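Peroxisomal membrane protein LPX1 (Saccharomyces cerevisiae, PDB 2Y6U) acts as an acyl esterase with lipase and phospholipase A activity in peroxisomes, and belongs to the alpha/beta hydrolase family. Local coordinates at residues P190-E194 / N195-S199; Q259-N262 / L263-Y266; Y266-M269 / Q270-P274. All blocks are in the same frame, centred on the assembly; numbering follows the deposited sequence. Where two conformers were deposited one is given.

Contact 1 of 3, residues P190-E194 / N195-S199; sequences PQIPE and NLYNS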
# COMPACT_ATOMS: atom_id res chain seq x y z
N PRO A 190 -11.21 19.20 6.62
CA PRO A 190 -12.44 18.88 5.92
C PRO A 190 -13.43 20.06 5.81
O PRO A 190 -13.62 20.83 6.76
CB PRO A 190 -13.01 17.69 6.72
CG PRO A 190 -12.32 17.69 8.00
CD PRO A 190 -11.05 18.48 7.89
N GLN A 191 -14.06 20.18 4.66
CA GLN A 191 -15.00 21.30 4.40
C GLN A 191 -16.02 20.94 3.34
O GLN A 191 -15.77 20.06 2.47
CB GLN A 191 -14.23 22.58 3.97
CG GLN A 191 -13.45 23.21 5.17
CD GLN A 191 -13.23 24.69 5.06
OE1 GLN A 191 -13.07 25.22 3.95
NE2 GLN A 191 -13.21 25.38 6.22
N ILE A 192 -17.18 21.53 3.44
CA ILE A 192 -18.19 21.37 2.44
C ILE A 192 -19.01 22.68 2.43
O ILE A 192 -19.28 23.19 3.49
CB ILE A 192 -19.12 20.17 2.70
CG1 ILE A 192 -19.99 19.94 1.47
CG2 ILE A 192 -20.01 20.40 3.95
CD1 ILE A 192 -20.80 18.59 1.40
N PRO A 193 -19.40 23.19 1.24
CA PRO A 193 -20.26 24.39 1.27
C PRO A 193 -21.67 24.00 1.71
O PRO A 193 -22.15 22.93 1.35
CB PRO A 193 -20.22 24.94 -0.19
CG PRO A 193 -19.43 24.14 -0.95
CD PRO A 193 -18.84 22.95 -0.11
N GLU A 194 -22.28 24.85 2.50
CA GLU A 194 -23.61 24.63 3.05
C GLU A 194 -24.65 24.33 2.00
O GLU A 194 -25.44 23.38 2.15
CB GLU A 194 -24.03 25.83 3.89
CG GLU A 194 -25.38 25.71 4.57
CD GLU A 194 -25.69 26.85 5.52
OE1 GLU A 194 -24.94 27.87 5.58
OE2 GLU A 194 -26.73 26.72 6.21
N ASN A 195 -24.69 25.13 0.93
CA ASN A 195 -25.66 24.89 -0.17
C ASN A 195 -25.51 23.46 -0.75
O ASN A 195 -26.50 22.79 -1.01
CB ASN A 195 -25.53 25.93 -1.30
CG ASN A 195 -26.02 27.31 -0.92
OD1 ASN A 195 -26.74 27.50 0.06
ND2 ASN A 195 -25.64 28.30 -1.73
N LEU A 196 -24.28 23.01 -0.96
CA LEU A 196 -24.07 21.64 -1.46
C LEU A 196 -24.58 20.60 -0.45
O LEU A 196 -25.20 19.63 -0.85
CB LEU A 196 -22.59 21.35 -1.82
CG LEU A 196 -22.27 19.93 -2.35
CD1 LEU A 196 -23.09 19.62 -3.65
CD2 LEU A 196 -20.75 19.56 -2.54
N TYR A 197 -24.26 20.77 0.83
CA TYR A 197 -24.71 19.84 1.90
C TYR A 197 -26.24 19.67 1.91
O TYR A 197 -26.76 18.56 1.91
CB TYR A 197 -24.28 20.36 3.27
CG TYR A 197 -24.69 19.46 4.42
CD1 TYR A 197 -23.89 18.36 4.80
CD2 TYR A 197 -25.89 19.67 5.12
CE1 TYR A 197 -24.24 17.53 5.86
CE2 TYR A 197 -26.26 18.83 6.17
CZ TYR A 197 -25.41 17.73 6.52
OH TYR A 197 -25.77 16.89 7.56
N ASN A 198 -26.92 20.82 1.94
CA ASN A 198 -28.38 20.89 2.04
C ASN A 198 -29.04 20.16 0.88
O ASN A 198 -30.01 19.41 1.05
CB ASN A 198 -28.87 22.34 2.13
CG ASN A 198 -28.64 22.98 3.50
OD1 ASN A 198 -28.43 22.27 4.50
ND2 ASN A 198 -28.74 24.32 3.56
N SER A 199 -28.48 20.36 -0.31
CA SER A 199 -29.08 19.82 -1.51
C SER A 199 -28.79 18.34 -1.64
O SER A 199 -29.63 17.59 -2.12
CB SER A 199 -28.61 20.61 -2.73
OG SER A 199 -28.40 19.77 -3.84
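Pro193 and Tyr197 join the end of a short extended strand, 192-193, to the first turn of helix 194-202, with Pro193 in the N-cap position. The extended psi of 141° at this proline suits a cap, and its ring, which carries no N-H, adds no donor that would need a partner. The carbonyl it offers to the helix is well used: Tyr197 N donates to Pro193 O at 3.1 Å, close to straight and in the carbonyl plane. One residue on, Asn198 N gives the same alpha-helical bond to Glu194 O at 3.0 Å, so the first two carbonyls of the turn each hold a helix N-H. The strand that ends at the cap is tied differently. Ile192 and Pro193 pair in parallel with a strand of the second subunit, extending a sheet across the dimer interface, while Gln191 N is taken by Gln270 OE1 of the same chain.

Glu194 suits a first turn because its negative charge would probably be favoured by the helix dipole. Its extended chain lies alongside Asn198, both pointing the same way, with CG of Glu194 3.8 Å from ND2 of Asn198. The carboxylate and amide planes stand 68° apart and OE2 of Glu194 stays 4.1 Å from Asn198 ND2, so the two side chains pack rather than pair.

On the apolar side Ile192 and Leu196 cross at about a right angle. Ile192 CG1 lies anti to the backbone N (chi1 -170°), which carries CD1 to within 4.1 Å of Leu196 CD2, while the ring of Pro193 rests its CG 4.3 Å from Leu196 CB. The second branch of the isoleucine, CG2, comes obliquely to the Tyr197 ring and lies 4.3 Å from Tyr197 CB.

Contact 2 of 3, residues Q259-N262 / L263-Y266; sequences QAQN and LLCY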
# COMPACT_ATOMS: atom_id res chain seq x y z
N GLN A 259 -27.68 7.74 5.25
CA GLN A 259 -27.59 9.11 4.80
C GLN A 259 -26.34 9.79 5.34
O GLN A 259 -25.69 10.50 4.61
CB GLN A 259 -28.80 9.94 5.25
CG GLN A 259 -28.73 11.38 4.74
CD GLN A 259 -30.06 12.13 4.88
OE1 GLN A 259 -30.66 12.12 5.92
NE2 GLN A 259 -30.53 12.73 3.81
N ALA A 260 -26.04 9.66 6.63
CA ALA A 260 -24.82 10.29 7.18
C ALA A 260 -23.57 9.87 6.45
O ALA A 260 -22.68 10.70 6.16
CB ALA A 260 -24.71 10.00 8.69
N GLN A 261 -23.47 8.57 6.11
CA GLN A 261 -22.27 8.03 5.40
C GLN A 261 -22.18 8.55 3.97
O GLN A 261 -21.09 8.88 3.49
CB GLN A 261 -22.23 6.51 5.47
CG GLN A 261 -21.98 6.00 6.89
CD GLN A 261 -20.62 6.41 7.41
OE1 GLN A 261 -19.72 6.62 6.64
NE2 GLN A 261 -20.48 6.51 8.71
N ASN A 262 -23.35 8.76 3.38
CA ASN A 262 -23.46 9.26 2.02
C ASN A 262 -22.87 10.70 2.05
O ASN A 262 -21.92 11.01 1.31
CB ASN A 262 -24.95 9.21 1.58
CG ASN A 262 -25.13 9.19 0.10
OD1 ASN A 262 -24.31 9.73 -0.63
ND2 ASN A 262 -26.28 8.58 -0.37
N LEU A 263 -23.36 11.52 2.97
CA LEU A 263 -22.94 12.90 3.13
C LEU A 263 -21.44 13.00 3.43
O LEU A 263 -20.76 13.86 2.87
CB LEU A 263 -23.73 13.60 4.20
CG LEU A 263 -25.20 13.90 3.78
CD1 LEU A 263 -26.00 14.43 4.97
CD2 LEU A 263 -25.28 14.91 2.59
N LEU A 264 -20.93 12.13 4.31
CA LEU A 264 -19.51 12.09 4.62
C LEU A 264 -18.59 11.81 3.44
O LEU A 264 -17.38 12.10 3.52
CB LEU A 264 -19.25 11.02 5.71
CG LEU A 264 -19.75 11.30 7.10
CD1 LEU A 264 -19.73 10.10 8.05
CD2 LEU A 264 -19.00 12.52 7.71
N CYS A 265 -19.12 11.25 2.35
CA CYS A 265 -18.35 11.06 1.16
C CYS A 265 -17.97 12.37 0.52
O CYS A 265 -17.10 12.35 -0.31
CB CYS A 265 -19.12 10.27 0.12
SG CYS A 265 -19.32 8.54 0.65
N TYR A 266 -18.64 13.47 0.87
CA TYR A 266 -18.49 14.76 0.25
C TYR A 266 -17.74 15.76 1.14
O TYR A 266 -17.55 16.88 0.75
CB TYR A 266 -19.87 15.34 -0.19
CG TYR A 266 -20.57 14.44 -1.17
CD1 TYR A 266 -20.35 14.55 -2.57
CD2 TYR A 266 -21.42 13.43 -0.73
CE1 TYR A 266 -20.96 13.68 -3.48
CE2 TYR A 266 -22.02 12.52 -1.63
CZ TYR A 266 -21.78 12.66 -3.00
OH TYR A 266 -22.40 11.82 -3.86
O HOH W 1 -24.49 10.56 -3.10
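Asn262 and Tyr266 are brought side by side by two different first torsions: CG of Asn262 swings opposite its own backbone N (chi1 -158°), whereas CG of Tyr266 stands opposite its carbonyl carbon (chi1 -59°). Both side chains then point the same way, the amide and ring planes only 24° apart. OD1 of the buried Asn262 lies in the plane of the ring at its edge, 3.7 Å from Tyr266 CE2, and the backbone O of Asn262 also faces that edge, 3.2 Å from Tyr266 CD2. A single water closes the pair, donating to Asn262 OD1 at 2.6 Å and hydrogen-bonded, also at 2.6 Å, to Tyr266 OH. An amide and a phenol suit this place because each brings a polar group to the shared water. A glycerol, probably from the crystallisation liquor, lies about 3 Å from the Asn262 side chain and may mark a pocket, and Tyr266 lies near, without touching, the probable GxSxG nucleophile elbow of this alpha/beta hydrolase.

The backbone of helix 259-264 is regular at first. Leu263 N and Leu264 N donate to Gln259 O and Ala260 O in alpha-helical bonds, but Cys265 N turns chiefly to Asn262 O, 3.0 Å away and from above the carbonyl plane, with a weak second bond to Gln261 O. This i to i-3 bond is of 3-10 type, and Tyr266 N makes a like one to Leu263 O.

Each leucine packs on a glutamine of the preceding turn. Leu263 runs alongside Gln259, its CD1 4.1 Å from CG of Gln259, whose NE2 is bound by Thr204. Leu264 crosses Gln261 at a slant, CD1 3.7 Å from Gln261 NE2 on a glutamine bent at chi2, its amide held by Asn96 and Gly109, while Leu263 and Leu264 also rest on Phe371 and Phe374 of the second subunit.

Contact 3 of 3, residues Y266-M269 / Q270-P274; sequences YMNM and QTFAP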
# COMPACT_ATOMS: atom_id res chain seq x y z
N TYR A 266 -18.64 13.47 0.87
CA TYR A 266 -18.49 14.76 0.25
C TYR A 266 -17.74 15.76 1.14
O TYR A 266 -17.55 16.88 0.75
CB TYR A 266 -19.87 15.34 -0.19
CG TYR A 266 -20.57 14.44 -1.17
CD1 TYR A 266 -20.35 14.55 -2.57
CD2 TYR A 266 -21.42 13.43 -0.73
CE1 TYR A 266 -20.96 13.68 -3.48
CE2 TYR A 266 -22.02 12.52 -1.63
CZ TYR A 266 -21.78 12.66 -3.00
OH TYR A 266 -22.40 11.82 -3.86
N MET A 267 -17.40 15.41 2.39
CA MET A 267 -17.07 16.39 3.40
C MET A 267 -15.59 16.34 3.79
O MET A 267 -15.15 17.11 4.58
CB MET A 267 -17.92 16.10 4.65
CG MET A 267 -19.44 16.37 4.36
SD MET A 267 -20.55 15.71 5.69
CE MET A 267 -20.11 16.80 7.02
N ASN A 268 -14.84 15.43 3.19
CA ASN A 268 -13.51 15.09 3.75
C ASN A 268 -12.38 15.12 2.72
O ASN A 268 -11.26 14.67 3.03
CB ASN A 268 -13.63 13.62 4.21
CG ASN A 268 -12.76 13.31 5.34
OD1 ASN A 268 -12.33 14.20 6.13
ND2 ASN A 268 -12.36 12.04 5.40
N MET A 269 -12.68 15.64 1.53
CA MET A 269 -11.80 15.48 0.33
C MET A 269 -10.48 16.10 0.56
O MET A 269 -9.48 15.54 0.11
CB MET A 269 -12.35 16.19 -0.87
CG MET A 269 -13.47 15.59 -1.49
SD MET A 269 -13.11 14.10 -2.48
CE MET A 269 -11.93 14.25 -3.75
N GLN A 270 -10.42 17.20 1.32
CA GLN A 270 -9.18 17.86 1.47
C GLN A 270 -8.14 17.07 2.26
O GLN A 270 -6.93 17.38 2.23
CB GLN A 270 -9.36 19.22 2.13
CG GLN A 270 -10.37 20.04 1.33
CD GLN A 270 -11.88 19.79 1.67
OE1 GLN A 270 -12.31 18.81 2.41
NE2 GLN A 270 -12.71 20.71 1.11
N THR A 271 -8.58 16.04 2.96
CA THR A 271 -7.63 15.36 3.85
C THR A 271 -6.92 14.21 3.06
O THR A 271 -5.99 13.57 3.62
CB THR A 271 -8.35 14.69 5.07
OG1 THR A 271 -9.21 13.67 4.53
CG2 THR A 271 -9.18 15.72 5.89
N PHE A 272 -7.29 13.90 1.85
CA PHE A 272 -6.63 12.87 1.09
C PHE A 272 -6.42 13.17 -0.39
O PHE A 272 -5.65 12.50 -1.07
CB PHE A 272 -7.41 11.49 1.29
CG PHE A 272 -8.85 11.53 0.92
CD1 PHE A 272 -9.19 11.51 -0.39
CD2 PHE A 272 -9.87 11.64 1.88
CE1 PHE A 272 -10.47 11.64 -0.80
CE2 PHE A 272 -11.18 11.70 1.49
CZ PHE A 272 -11.48 11.69 0.13
N ALA A 273 -7.15 14.13 -0.97
CA ALA A 273 -7.02 14.38 -2.37
C ALA A 273 -5.54 14.89 -2.70
O ALA A 273 -5.09 14.53 -3.73
CB ALA A 273 -8.11 15.42 -2.93
N PRO A 274 -4.89 15.71 -1.89
CA PRO A 274 -3.58 16.23 -2.31
C PRO A 274 -2.57 15.12 -2.59
O PRO A 274 -1.80 15.21 -3.53
CB PRO A 274 -3.16 17.08 -1.13
CG PRO A 274 -4.54 17.75 -0.72
CD PRO A 274 -5.35 16.50 -0.71
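Met269 and Phe272 meet obliquely, with the backbone of the methionine over the ring. CG of Phe272 sits between its own backbone N and carbonyl carbon (chi1 57°), a torsion that folds the ring back beneath Met269: CA of Met269 lies 4.2 Å from the ring centroid, over the face, in a CH-pi contact. The methionine chain, bent at chi2 and chi3, carries SD to 3.9 Å from Phe272 CZ and on to CE, 4.1 Å from Ala273 CB. A flexible thioether suits a place where both an aromatic ring and a small methyl must be covered.

Asn268 crosses the phenylalanine at about a right angle, its amide plane 75° from the ring, and its ND2 is held by Asn111. Its backbone O takes two donors from Thr271: OG1 at 2.7 Å, nearly head-on, and N at 3.0 Å from above the carbonyl plane. Met269 O is likewise doubly gripped, by Phe272 N and, at 2.9 Å, by Ala273 N. Beyond, Phe272 packs with Trp114 and Phe149. With donors at i+3 and i+4, Met269 O bridges the 3-10 turn 270-271 and helix 273-279, whose N-cap is Phe272; the Met269 sulfur beside that ring makes a Met-aromatic contact.

How the contacts relate
From the N terminus, contact 1 comes first and is complete before the others begin; contacts 2 and 3 follow in series, meeting at Tyr266, and none nests in or crosses another. Each is a local turn: contact 1 leads strand 192-193 into helix 194-202, contact 2 spans helix 259-264 and the residues that follow it, and contact 3 opens helix 273-279. All lie between core strands 164-168 and 286-292, where alpha/beta hydrolases commonly insert a cap. Direct touches bind them: Tyr197 OH of contact 1 packs 3.6 Å from Leu263 CD1 of contact 2, and Pro190 abuts Asn268 of contact 3. All three also border the second subunit.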